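Side-chain contacts in ribokinase (PDB 6WHJ), which probably phosphorylates D-ribose at O-5, using ATP and magnesium, to give D-ribose 5-phosphate: residues I9-S14 with I50-V55; K54-P59 with R283-A288; P129-V134 with L153-V158; F171-A176 with Y182-I187; S245-T250 with T303-A308. One frame throughout, in Å; residues are numbered along the deposited sequence.

In the fold
All five contacts involve the alpha/beta fold of a PfkB-family kinase, whose large sheet has helices packed on both faces. Contacts 1, 2 and 5 lie on one face, 3 and 4 on the other. Contacts 1 and 2 share Lys54 and Val55, and Ile9 CD1 lies 4.0 Å from Met285 CE. Contact 2 joins contact 5 through a salt bridge, Arg283 NH2 to Glu306 OE1, of 3.1 Å. Strand 9-12 links contact 1 to contact 3, where Ile12 CD1 is 3.9 Å from Leu131 CD2. Near the predicted ribose site, the Ile11 side chain lies about 4 Å from Gly45. Pro175 of contact 4 is about 7 Å, side chain to side chain, from Asn197, predicted to bind ATP.

Contact 1: residues I9-S14 with I50-V55; sequences IVIIGS and IACGKV
Cys52 meets Ile9 and Ile11 with its sulfur. The contact is buried and apolar. Both ends of the branched Ile9 side chain reach the sulfur. Cys52 SG lies 3.9 Å from Ile9 CG2 and 4.0 Å from Ile9 CD1, so it sits against both arms of this one residue. Ile11 adds a more distant touch through the end of its longer arm, with Ile11 CD1 4.2 Å from Cys52 SG.

The torsions explain how Ile9 presents two groups at once. Its CG2 stands opposite the backbone N, while CG1 lies beside that nitrogen (chi1 -58°) and CD1 continues in an extended line. On the helix, Cys52 SG is turned opposite its own carbonyl carbon, and the CB of Cys52 points at the strand.

The next shell holds these groups in place. Ile9 and Ile11 lie two apart on strand 9-12 and face the same helix. Backbone bonds to Arg61, Phe63 and Val65 on one side, and of Val10 to Leu140 and Val142 on the other, fix the strand within the sheet. Val282 of helix 272-287 touches both Ile9 and Cys52. Ala62 of strand 62-69 also packs on Cys52.

The contact helps join helix 44-55 to the sheet. The first turn of this helix includes Gly45, a predicted substrate-binding residue near Ile11. The junction rests on dispersion and the exclusion of water. The sulfur acts here as a compact apolar group, and the closeness of two isoleucines suggests an environment of low polarity around it.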
# COMPACT_ATOMS: atom_id res chain seq x y z
N ILE B 9 8.08 20.21 25.04
CA ILE B 9 8.50 19.65 23.76
C ILE B 9 7.35 19.83 22.79
O ILE B 9 6.24 19.35 23.04
CB ILE B 9 8.88 18.16 23.87
CG1 ILE B 9 10.01 17.95 24.90
CG2 ILE B 9 9.30 17.60 22.50
CD1 ILE B 9 10.19 16.50 25.32
N VAL B 10 7.60 20.54 21.69
CA VAL B 10 6.62 20.79 20.65
C VAL B 10 7.11 20.06 19.40
O VAL B 10 8.23 20.31 18.93
CB VAL B 10 6.42 22.30 20.39
CG1 VAL B 10 5.40 22.55 19.29
CG2 VAL B 10 6.02 23.02 21.66
N ILE B 11 6.30 19.16 18.86
CA ILE B 11 6.66 18.40 17.66
C ILE B 11 5.72 18.84 16.54
O ILE B 11 4.50 18.64 16.62
CB ILE B 11 6.58 16.88 17.88
CG1 ILE B 11 7.42 16.44 19.08
CG2 ILE B 11 7.02 16.14 16.64
CD1 ILE B 11 6.62 16.29 20.35
N ILE B 12 6.28 19.45 15.51
CA ILE B 12 5.53 19.92 14.36
C ILE B 12 5.82 18.96 13.22
O ILE B 12 6.92 18.99 12.65
CB ILE B 12 5.90 21.35 13.97
CG1 ILE B 12 5.87 22.28 15.20
CG2 ILE B 12 4.96 21.87 12.92
CD1 ILE B 12 6.55 23.63 14.97
N GLY B 13 4.86 18.11 12.87
CA GLY B 13 5.10 17.16 11.80
C GLY B 13 3.89 16.35 11.42
O GLY B 13 2.75 16.73 11.67
N SER B 14 4.16 15.20 10.83
CA SER B 14 3.13 14.46 10.11
C SER B 14 2.46 13.40 10.97
O SER B 14 3.03 12.87 11.93
CB SER B 14 3.75 13.79 8.89
OG SER B 14 4.76 12.90 9.33
N ILE B 50 4.48 10.62 20.21
CA ILE B 50 3.97 9.56 21.06
C ILE B 50 5.09 8.96 21.91
O ILE B 50 4.89 8.67 23.10
CB ILE B 50 3.25 8.50 20.19
CG1 ILE B 50 1.98 9.12 19.59
CG2 ILE B 50 2.91 7.25 20.99
CD1 ILE B 50 1.15 8.21 18.69
N ALA B 51 6.29 8.83 21.34
CA ALA B 51 7.44 8.38 22.11
C ALA B 51 7.75 9.35 23.25
O ALA B 51 8.09 8.91 24.36
CB ALA B 51 8.65 8.20 21.20
N CYS B 52 7.64 10.66 23.00
CA CYS B 52 7.80 11.63 24.09
C CYS B 52 6.81 11.36 25.20
O CYS B 52 7.19 11.23 26.37
CB CYS B 52 7.65 13.06 23.58
SG CYS B 52 9.06 13.73 22.66
N GLY B 53 5.52 11.28 24.86
CA GLY B 53 4.50 11.07 25.87
C GLY B 53 4.71 9.81 26.70
O GLY B 53 4.42 9.80 27.89
N LYS B 54 5.24 8.75 26.08
CA LYS B 54 5.40 7.50 26.83
C LYS B 54 6.66 7.48 27.69
O LYS B 54 6.68 6.82 28.73
CB LYS B 54 5.43 6.30 25.88
CG LYS B 54 4.11 6.02 25.18
CD LYS B 54 4.17 4.65 24.54
CE LYS B 54 2.84 4.21 23.98
NZ LYS B 54 3.06 3.13 22.98
N VAL B 55 7.71 8.19 27.27
CA VAL B 55 8.95 8.19 28.03
C VAL B 55 8.95 9.33 29.05
O VAL B 55 9.71 9.28 30.03
CB VAL B 55 10.14 8.27 27.05
CG1 VAL B 55 11.45 8.40 27.78
CG2 VAL B 55 10.17 7.02 26.16

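Contact 2: residues K54-P59 with R283-A288; sequences KVLRDP and RLMELA
Leu56 and Met285 make a small, buried apolar contact where the end of helix 44-55 meets helix 272-287. Leu56 is the first residue past the helical part of its segment. Its side chain reaches across with one branch: Leu56 CD2 lies 3.6 Å from Met285 CE. The two side chains cross at about a right angle.

Met285 begins with CG opposite the backbone N (chi1 -178°) and then bends at both chi2 and chi3. The bends bring its methyl end round to the leucine. Leu56 CD2 also lies 4.4 Å from Glu286 OE2, a looser approach.

The carboxylate of Glu286 is held by charge. Arg331, outside the two segments, forms a salt bridge with its OE1. Arg283, one helical turn back, adds another, with Arg283 NH1 3.1 Å from Glu286 OE1. This bond is bent, 136° at the hydrogen, and the oxygen is tilted out of the guanidinium plane. Two cations probably favour the ionised form of Glu286.

Val282 of helix 272-287 also touches Leu56, and Lys8 touches Met285. The arrangement is helix-end packing on one face of the central sheet, in the layered alpha/beta fold of PfkB carbohydrate kinases.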
# COMPACT_ATOMS: atom_id res chain seq x y z
N LYS B 54 5.24 8.75 26.08
CA LYS B 54 5.40 7.50 26.83
C LYS B 54 6.66 7.48 27.69
O LYS B 54 6.68 6.82 28.73
CB LYS B 54 5.43 6.30 25.88
CG LYS B 54 4.11 6.02 25.18
CD LYS B 54 4.17 4.65 24.54
CE LYS B 54 2.84 4.21 23.98
NZ LYS B 54 3.06 3.13 22.98
N VAL B 55 7.71 8.19 27.27
CA VAL B 55 8.95 8.19 28.03
C VAL B 55 8.95 9.33 29.05
O VAL B 55 9.71 9.28 30.03
CB VAL B 55 10.14 8.27 27.05
CG1 VAL B 55 11.45 8.40 27.78
CG2 VAL B 55 10.17 7.02 26.16
N LEU B 56 8.08 10.32 28.87
CA LEU B 56 7.95 11.40 29.83
C LEU B 56 7.35 10.89 31.13
O LEU B 56 6.53 9.97 31.14
CB LEU B 56 7.07 12.50 29.25
CG LEU B 56 7.75 13.57 28.42
CD1 LEU B 56 6.69 14.48 27.85
CD2 LEU B 56 8.75 14.35 29.27
N ARG B 57 7.77 11.50 32.24
CA ARG B 57 7.14 11.24 33.52
C ARG B 57 5.67 11.66 33.50
O ARG B 57 4.77 10.86 33.78
CB ARG B 57 7.90 11.96 34.63
N ASP B 58 5.41 12.92 33.14
CA ASP B 58 4.07 13.44 32.92
C ASP B 58 3.90 13.72 31.43
O ASP B 58 4.62 14.57 30.88
CB ASP B 58 3.83 14.71 33.74
CG ASP B 58 2.66 15.55 33.23
OD1 ASP B 58 1.65 14.98 32.76
OD2 ASP B 58 2.73 16.79 33.36
N PRO B 59 3.03 13.00 30.73
CA PRO B 59 2.94 13.17 29.26
C PRO B 59 2.53 14.56 28.82
O PRO B 59 2.81 14.93 27.67
CB PRO B 59 1.89 12.13 28.84
CG PRO B 59 1.78 11.18 29.98
CD PRO B 59 2.18 11.90 31.23
N ARG B 283 14.91 13.44 27.53
CA ARG B 283 16.06 13.59 28.43
C ARG B 283 16.77 14.92 28.23
O ARG B 283 17.27 15.50 29.20
CB ARG B 283 17.05 12.45 28.23
CG ARG B 283 18.03 12.27 29.37
CD ARG B 283 17.32 12.00 30.67
NE ARG B 283 18.26 12.00 31.79
CZ ARG B 283 18.14 12.74 32.88
NH1 ARG B 283 17.09 13.54 33.04
NH2 ARG B 283 19.06 12.66 33.83
N LEU B 284 16.83 15.41 27.00
CA LEU B 284 17.42 16.72 26.75
C LEU B 284 16.65 17.80 27.48
O LEU B 284 17.24 18.64 28.17
CB LEU B 284 17.46 16.99 25.25
CG LEU B 284 18.38 18.08 24.72
CD1 LEU B 284 19.78 17.86 25.26
CD2 LEU B 284 18.39 18.02 23.20
N MET B 285 15.33 17.76 27.37
CA MET B 285 14.48 18.74 28.04
C MET B 285 14.62 18.64 29.56
O MET B 285 14.57 19.67 30.25
CB MET B 285 13.02 18.55 27.62
CG MET B 285 12.04 19.54 28.23
SD MET B 285 11.35 18.93 29.79
CE MET B 285 10.60 17.41 29.24
N GLU B 286 14.80 17.43 30.09
CA GLU B 286 14.91 17.28 31.53
C GLU B 286 16.25 17.80 32.05
O GLU B 286 16.30 18.43 33.11
CB GLU B 286 14.72 15.81 31.92
CG GLU B 286 13.29 15.35 31.86
CD GLU B 286 13.14 13.84 32.03
OE1 GLU B 286 14.17 13.16 32.20
OE2 GLU B 286 11.98 13.36 32.04
N LEU B 287 17.33 17.55 31.30
CA LEU B 287 18.64 18.03 31.74
C LEU B 287 18.71 19.55 31.74
O LEU B 287 19.50 20.13 32.50
CB LEU B 287 19.73 17.44 30.85
CG LEU B 287 19.93 15.92 30.97
CD1 LEU B 287 20.86 15.41 29.88
CD2 LEU B 287 20.43 15.52 32.35
N ALA B 288 17.91 20.21 30.91
CA ALA B 288 17.84 21.67 30.89
C ALA B 288 17.14 22.24 32.11
O ALA B 288 17.28 23.44 32.36
CB ALA B 288 17.14 22.14 29.61

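Contact 3: residues P129-V134 with L153-V158; sequences PDLMAV and LLFVEV
Leu131 and Met132 of helix 131-135 meet Phe155 and Val158 of helix 149-165 through apolar groups.

The aromatic part of the contact is one methyl against a ring edge. Leu131 CD2 lies near the plane of the Phe155 ring, 3.6 Å from Phe155 CE1 and 3.8 Å from Phe155 CD1. It therefore approaches the rim between these two carbons and does not sit over the face. The two side chains cross at about a right angle. Leu131 reaches the ring because its CG stands opposite the backbone N (chi1 174°), with the CB already directed at the other helix.

The aliphatic part centres on Val158. Met132 CE lies 3.8 Å from Val158 CG1, and the two side chains slide past each other in opposite directions. Met132 leaves its helix to one side, but bends at chi2 and chi3 carry the methyl across. The same methyl also lies 3.6 Å from the carbonyl oxygen Val158 O, which is packing only. Leu131 CD2 adds a looser touch to Val158 CG1 at 4.3 Å, so one leucine methyl serves both partners.

The contact is only partly buried, and its two sides differ. Leu131 and Phe155 are buried against the sheet, where Ile12 of strand 9-12 touches both and Val10 touches Leu131. Leu123 also packs on Phe155. Met132 continues along helix 149-165 to Gln161, Ala162 and Gln165, and Pro125 covers Val158. The two helices thus pack side by side over strand 9-12, on the sheet face turned from helix 44-55.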
# COMPACT_ATOMS: atom_id res chain seq x y z
N PRO B 129 -2.68 29.15 14.46
CA PRO B 129 -2.28 30.55 14.68
C PRO B 129 -1.72 30.82 16.07
O PRO B 129 -1.08 31.87 16.26
CB PRO B 129 -3.58 31.32 14.45
CG PRO B 129 -4.66 30.33 14.73
CD PRO B 129 -4.13 29.03 14.23
N ASP B 130 -1.97 29.95 17.05
CA ASP B 130 -1.54 30.18 18.42
C ASP B 130 -0.28 29.42 18.78
O ASP B 130 0.04 29.28 19.96
CB ASP B 130 -2.67 29.84 19.38
CG ASP B 130 -3.85 30.76 19.22
OD1 ASP B 130 -3.63 31.99 19.21
OD2 ASP B 130 -4.99 30.27 19.07
N LEU B 131 0.48 28.97 17.77
CA LEU B 131 1.68 28.19 18.04
C LEU B 131 2.74 29.04 18.73
O LEU B 131 3.46 28.54 19.60
CB LEU B 131 2.22 27.63 16.72
CG LEU B 131 3.56 26.90 16.72
CD1 LEU B 131 3.47 25.66 17.59
CD2 LEU B 131 3.96 26.56 15.31
N MET B 132 2.85 30.32 18.35
CA MET B 132 3.89 31.18 18.89
C MET B 132 3.81 31.25 20.41
O MET B 132 4.84 31.25 21.10
CB MET B 132 3.78 32.58 18.28
CG MET B 132 4.82 33.57 18.76
SD MET B 132 6.52 33.16 18.25
CE MET B 132 6.40 33.39 16.47
N ALA B 133 2.60 31.29 20.96
CA ALA B 133 2.45 31.38 22.41
C ALA B 133 3.03 30.15 23.11
O ALA B 133 3.61 30.27 24.19
CB ALA B 133 0.97 31.54 22.78
N VAL B 134 2.91 28.98 22.49
CA VAL B 134 3.44 27.75 23.08
C VAL B 134 4.95 27.70 22.93
O VAL B 134 5.67 27.34 23.87
CB VAL B 134 2.77 26.52 22.45
CG1 VAL B 134 3.25 25.25 23.12
CG2 VAL B 134 1.26 26.62 22.51
N LEU B 153 9.34 25.74 5.58
CA LEU B 153 10.06 27.01 5.62
C LEU B 153 9.23 28.09 6.31
O LEU B 153 9.79 29.01 6.93
CB LEU B 153 10.46 27.44 4.21
CG LEU B 153 11.48 26.52 3.54
CD1 LEU B 153 11.99 27.08 2.24
CD2 LEU B 153 12.63 26.17 4.49
N LEU B 154 7.90 28.01 6.20
CA LEU B 154 7.08 28.92 6.99
C LEU B 154 7.22 28.63 8.48
O LEU B 154 7.33 29.56 9.29
CB LEU B 154 5.61 28.85 6.55
CG LEU B 154 5.23 29.32 5.14
CD1 LEU B 154 3.75 29.09 4.89
CD2 LEU B 154 5.61 30.77 4.92
N PHE B 155 7.23 27.34 8.86
CA PHE B 155 7.42 27.02 10.28
C PHE B 155 8.81 27.41 10.75
O PHE B 155 8.97 27.81 11.91
CB PHE B 155 7.18 25.54 10.56
CG PHE B 155 5.74 25.18 10.71
CD1 PHE B 155 5.00 25.68 11.77
CD2 PHE B 155 5.12 24.34 9.79
CE1 PHE B 155 3.67 25.37 11.90
CE2 PHE B 155 3.78 24.02 9.92
CZ PHE B 155 3.06 24.53 10.98
N VAL B 156 9.82 27.28 9.88
CA VAL B 156 11.17 27.72 10.22
C VAL B 156 11.18 29.19 10.60
O VAL B 156 11.82 29.59 11.58
CB VAL B 156 12.12 27.42 9.05
CG1 VAL B 156 13.36 28.30 9.11
CG2 VAL B 156 12.52 25.95 9.06
N GLU B 157 10.45 30.02 9.85
CA GLU B 157 10.41 31.44 10.19
C GLU B 157 9.73 31.67 11.54
O GLU B 157 10.19 32.50 12.34
CB GLU B 157 9.73 32.23 9.08
CG GLU B 157 9.58 33.70 9.40
CD GLU B 157 10.91 34.41 9.61
OE1 GLU B 157 11.94 33.95 9.06
OE2 GLU B 157 10.92 35.43 10.33
N VAL B 158 8.68 30.91 11.84
CA VAL B 158 8.04 31.04 13.14
C VAL B 158 9.03 30.71 14.25
O VAL B 158 9.14 31.43 15.25
CB VAL B 158 6.80 30.13 13.22
CG1 VAL B 158 6.28 30.07 14.65
CG2 VAL B 158 5.72 30.64 12.28

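Contact 4: residues F171-A176 with Y182-I187; sequences FVFNPA and YDFSKI
Phe173 meets Ile187 within a beta-alpha-beta unit made of strand 170-173, helix 184-188 and strand 193-194. The contact joins the short helix to the first of these strands.

Ile187 CG2 lies over the Phe173 ring as a CH-pi contact. It is 3.6 Å from the ring centroid and 13° off the ring normal, nearly above the centre. Pro175 CA lies over the opposite face, toward the rim, so the ring is held between these two residues. The other arm of Ile187 reaches past the face, with CD1 3.8 Å from Phe173 CZ. Phe173 extends toward the helix because its CG stands opposite the backbone N (chi1 179°).

Phe184 meets Phe173 differently. Phe184 CD1 is 3.7 Å from Phe173 CE2, and each of these atoms lies at the edge of the other ring, so the rings touch rim to rim. Pro175 CB adds a contact to Phe184 CE1 at 3.8 Å. Phe171 adds a further contact, with Phe171 CE2 3.9 Å from Ile187 CG2. That methyl therefore serves two rings.

Asp183 is the N-cap of the helix. Its OD1 accepts Lys186 N at 3.1 Å with an N-H angle of 156°, met from above the carboxylate plane. Ile204 of helix 198-205 packs on both Pro175 and Phe184.

The core contact is thus held by dispersion and ring-face attraction, while the polar bond stays at the more exposed helix start. The Asp183 charge would probably interact favourably with the helix dipole.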
# COMPACT_ATOMS: atom_id res chain seq x y z
N PHE B 171 15.99 24.10 18.57
CA PHE B 171 15.36 23.44 17.43
C PHE B 171 16.13 22.15 17.12
O PHE B 171 17.30 22.19 16.74
CB PHE B 171 15.35 24.39 16.24
CG PHE B 171 14.74 23.82 14.98
CD1 PHE B 171 13.88 22.74 15.01
CD2 PHE B 171 15.00 24.43 13.75
CE1 PHE B 171 13.31 22.25 13.84
CE2 PHE B 171 14.44 23.95 12.58
CZ PHE B 171 13.60 22.85 12.63
N VAL B 172 15.45 21.01 17.29
CA VAL B 172 15.98 19.70 16.93
C VAL B 172 15.34 19.29 15.60
O VAL B 172 14.11 19.15 15.52
CB VAL B 172 15.69 18.65 18.01
CG1 VAL B 172 16.29 17.28 17.61
CG2 VAL B 172 16.19 19.12 19.38
N PHE B 173 16.17 19.11 14.58
CA PHE B 173 15.73 18.75 13.24
C PHE B 173 16.22 17.34 12.89
O PHE B 173 17.42 17.10 12.81
CB PHE B 173 16.22 19.77 12.21
CG PHE B 173 15.81 19.46 10.79
CD1 PHE B 173 14.52 19.07 10.48
CD2 PHE B 173 16.72 19.62 9.75
CE1 PHE B 173 14.14 18.80 9.17
CE2 PHE B 173 16.35 19.35 8.44
CZ PHE B 173 15.05 18.94 8.15
N ASN B 174 15.27 16.42 12.67
CA ASN B 174 15.56 15.07 12.22
C ASN B 174 15.21 14.96 10.74
O ASN B 174 14.02 14.82 10.40
CB ASN B 174 14.76 14.05 13.04
CG ASN B 174 14.83 12.65 12.48
OD1 ASN B 174 13.84 11.93 12.47
ND2 ASN B 174 16.00 12.27 11.99
N PRO B 175 16.18 14.99 9.82
CA PRO B 175 15.87 15.12 8.38
C PRO B 175 15.39 13.82 7.73
O PRO B 175 16.01 13.30 6.80
CB PRO B 175 17.22 15.58 7.81
CG PRO B 175 18.21 14.85 8.66
CD PRO B 175 17.63 14.87 10.06
N ALA B 176 14.25 13.31 8.20
CA ALA B 176 13.78 11.99 7.76
C ALA B 176 12.36 12.03 7.21
O ALA B 176 11.49 12.67 7.80
CB ALA B 176 13.84 11.00 8.94
N TYR B 182 13.60 19.42 -0.25
CA TYR B 182 13.69 20.20 0.98
C TYR B 182 14.88 21.15 0.94
O TYR B 182 16.00 20.74 0.63
CB TYR B 182 13.81 19.27 2.19
CG TYR B 182 12.53 19.09 2.95
CD1 TYR B 182 12.51 19.16 4.34
CD2 TYR B 182 11.35 18.76 2.29
CE1 TYR B 182 11.34 18.97 5.05
CE2 TYR B 182 10.18 18.58 2.99
CZ TYR B 182 10.18 18.67 4.37
OH TYR B 182 9.01 18.47 5.07
N ASP B 183 14.63 22.41 1.29
CA ASP B 183 15.68 23.41 1.44
C ASP B 183 16.34 23.19 2.80
O ASP B 183 16.03 23.86 3.79
CB ASP B 183 15.10 24.81 1.30
CG ASP B 183 16.16 25.88 1.11
OD1 ASP B 183 17.33 25.65 1.50
OD2 ASP B 183 15.83 26.95 0.56
N PHE B 184 17.25 22.21 2.84
CA PHE B 184 17.91 21.87 4.10
C PHE B 184 18.81 23.00 4.57
O PHE B 184 18.92 23.25 5.78
CB PHE B 184 18.72 20.58 3.94
CG PHE B 184 17.87 19.36 3.82
CD1 PHE B 184 17.20 18.86 4.92
CD2 PHE B 184 17.71 18.74 2.60
CE1 PHE B 184 16.39 17.74 4.82
CE2 PHE B 184 16.90 17.61 2.48
CZ PHE B 184 16.24 17.11 3.60
N SER B 185 19.43 23.72 3.64
CA SER B 185 20.28 24.83 4.02
C SER B 185 19.48 25.86 4.82
O SER B 185 19.94 26.35 5.86
CB SER B 185 20.91 25.44 2.77
OG SER B 185 21.66 26.60 3.06
N LYS B 186 18.26 26.18 4.37
CA LYS B 186 17.46 27.16 5.09
C LYS B 186 17.00 26.61 6.43
O LYS B 186 17.00 27.34 7.43
CB LYS B 186 16.25 27.60 4.24
N ILE B 187 16.64 25.32 6.49
CA ILE B 187 16.23 24.75 7.77
C ILE B 187 17.40 24.71 8.75
O ILE B 187 17.23 25.01 9.94
CB ILE B 187 15.62 23.35 7.59
CG1 ILE B 187 14.40 23.40 6.66
CG2 ILE B 187 15.24 22.76 8.93
CD1 ILE B 187 13.87 22.01 6.29

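Contact 5: residues S245-T250 with T303-A308; sequences SRIVQT and TIAEAA
Ile247 packs its side chain on Ile304, Ala305 and Ala308, joining strand 245-249 to helix 301-318. Here a helix packs on the sheet, as in the layered alpha/beta fold of PfkB-family kinases. The axes of strand 245-249 and helix segment 303-308 run nearly antiparallel, at 164°, and approach to 9.5 Å.

The strand starts at Ser245. Its CB points to the helix, and its backbone pairs with Val258 of strand 255-258. Arg246 and, two residues on, Val248 turn to the other face of the sheet and touch helix 216-228.

Ile247 lies between them and carries the contact. Its long arm ends on the helix backbone, with Ile247 CD1 3.5 Å from Ala305 CA. The shorter branch is used too: Ile247 CG2 lies 3.8 Å from Ile304 CG2. CG2 stands opposite the backbone N of Ile247 and CG1 lies beside that nitrogen (chi1 -59°), which lets both arms touch the helix. Ile247 CD1 also lies 3.9 Å from Ala308 CB; the small alanine side chains are consistent with this close packing.

Phe235 of the neighbouring strand 235-239 touches both Ile247 and Ile304, and so extends the apolar layer. The Ile304 methyl that meets the shorter branch also serves the long arm: its CG2 lies 3.7 Å from Ile247 CD1.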
# COMPACT_ATOMS: atom_id res chain seq x y z
N SER B 245 25.50 5.90 18.04
CA SER B 245 25.37 7.27 17.55
C SER B 245 26.68 8.01 17.78
O SER B 245 27.61 7.51 18.41
CB SER B 245 24.20 8.01 18.21
OG SER B 245 24.08 7.68 19.58
N ARG B 246 26.74 9.22 17.24
CA ARG B 246 27.96 10.01 17.26
C ARG B 246 27.57 11.47 17.35
O ARG B 246 26.88 11.98 16.46
CB ARG B 246 28.80 9.75 16.01
CG ARG B 246 30.02 8.91 16.27
CD ARG B 246 31.10 9.75 16.89
NE ARG B 246 31.60 10.76 15.97
CZ ARG B 246 32.74 10.66 15.29
NH1 ARG B 246 33.50 9.59 15.44
NH2 ARG B 246 33.12 11.64 14.48
N ILE B 247 28.00 12.14 18.41
CA ILE B 247 27.74 13.56 18.61
C ILE B 247 29.01 14.32 18.25
O ILE B 247 30.08 14.06 18.82
CB ILE B 247 27.32 13.86 20.05
CG1 ILE B 247 26.06 13.07 20.39
CG2 ILE B 247 27.07 15.35 20.24
CD1 ILE B 247 25.78 12.99 21.86
N VAL B 248 28.90 15.26 17.32
CA VAL B 248 30.02 16.11 16.93
C VAL B 248 29.62 17.55 17.16
O VAL B 248 28.55 17.98 16.71
CB VAL B 248 30.43 15.89 15.46
CG1 VAL B 248 31.65 16.73 15.12
CG2 VAL B 248 30.70 14.42 15.20
N GLN B 249 30.47 18.29 17.87
CA GLN B 249 30.27 19.72 18.06
C GLN B 249 30.73 20.48 16.83
O GLN B 249 31.76 20.14 16.24
CB GLN B 249 31.06 20.21 19.27
CG GLN B 249 30.65 21.59 19.75
CD GLN B 249 31.16 21.89 21.13
OE1 GLN B 249 31.93 21.12 21.70
NE2 GLN B 249 30.70 23.00 21.70
N THR B 250 29.99 21.51 16.44
CA THR B 250 30.45 22.36 15.35
C THR B 250 31.65 23.20 15.79
O THR B 250 31.90 23.41 16.98
CB THR B 250 29.33 23.26 14.85
OG1 THR B 250 28.86 24.10 15.91
CG2 THR B 250 28.15 22.43 14.31
N THR B 303 26.35 17.01 28.18
CA THR B 303 24.91 17.00 28.40
C THR B 303 24.19 16.37 27.22
O THR B 303 23.26 15.58 27.40
CB THR B 303 24.39 18.42 28.64
OG1 THR B 303 25.05 19.01 29.77
CG2 THR B 303 22.88 18.40 28.89
N ILE B 304 24.61 16.72 26.00
CA ILE B 304 24.06 16.09 24.80
C ILE B 304 24.34 14.59 24.83
O ILE B 304 23.50 13.78 24.43
CB ILE B 304 24.64 16.75 23.54
CG1 ILE B 304 24.48 18.27 23.61
CG2 ILE B 304 24.01 16.17 22.27
CD1 ILE B 304 23.04 18.73 23.71
N ALA B 305 25.53 14.21 25.30
CA ALA B 305 25.88 12.80 25.37
C ALA B 305 25.00 12.05 26.37
O ALA B 305 24.55 10.94 26.09
CB ALA B 305 27.35 12.62 25.72
N GLU B 306 24.71 12.67 27.52
CA GLU B 306 23.87 11.98 28.50
C GLU B 306 22.46 11.77 27.97
O GLU B 306 21.84 10.72 28.20
CB GLU B 306 23.85 12.74 29.83
CG GLU B 306 23.04 12.00 30.89
CD GLU B 306 22.98 12.71 32.23
OE1 GLU B 306 22.05 12.40 33.01
OE2 GLU B 306 23.86 13.55 32.51
N ALA B 307 21.92 12.75 27.24
CA ALA B 307 20.60 12.58 26.64
C ALA B 307 20.60 11.44 25.63
O ALA B 307 19.64 10.67 25.55
CB ALA B 307 20.16 13.89 25.98
N ALA B 308 21.69 11.28 24.88
CA ALA B 308 21.76 10.22 23.88
C ALA B 308 21.96 8.84 24.51
O ALA B 308 21.45 7.85 23.98
CB ALA B 308 22.88 10.51 22.88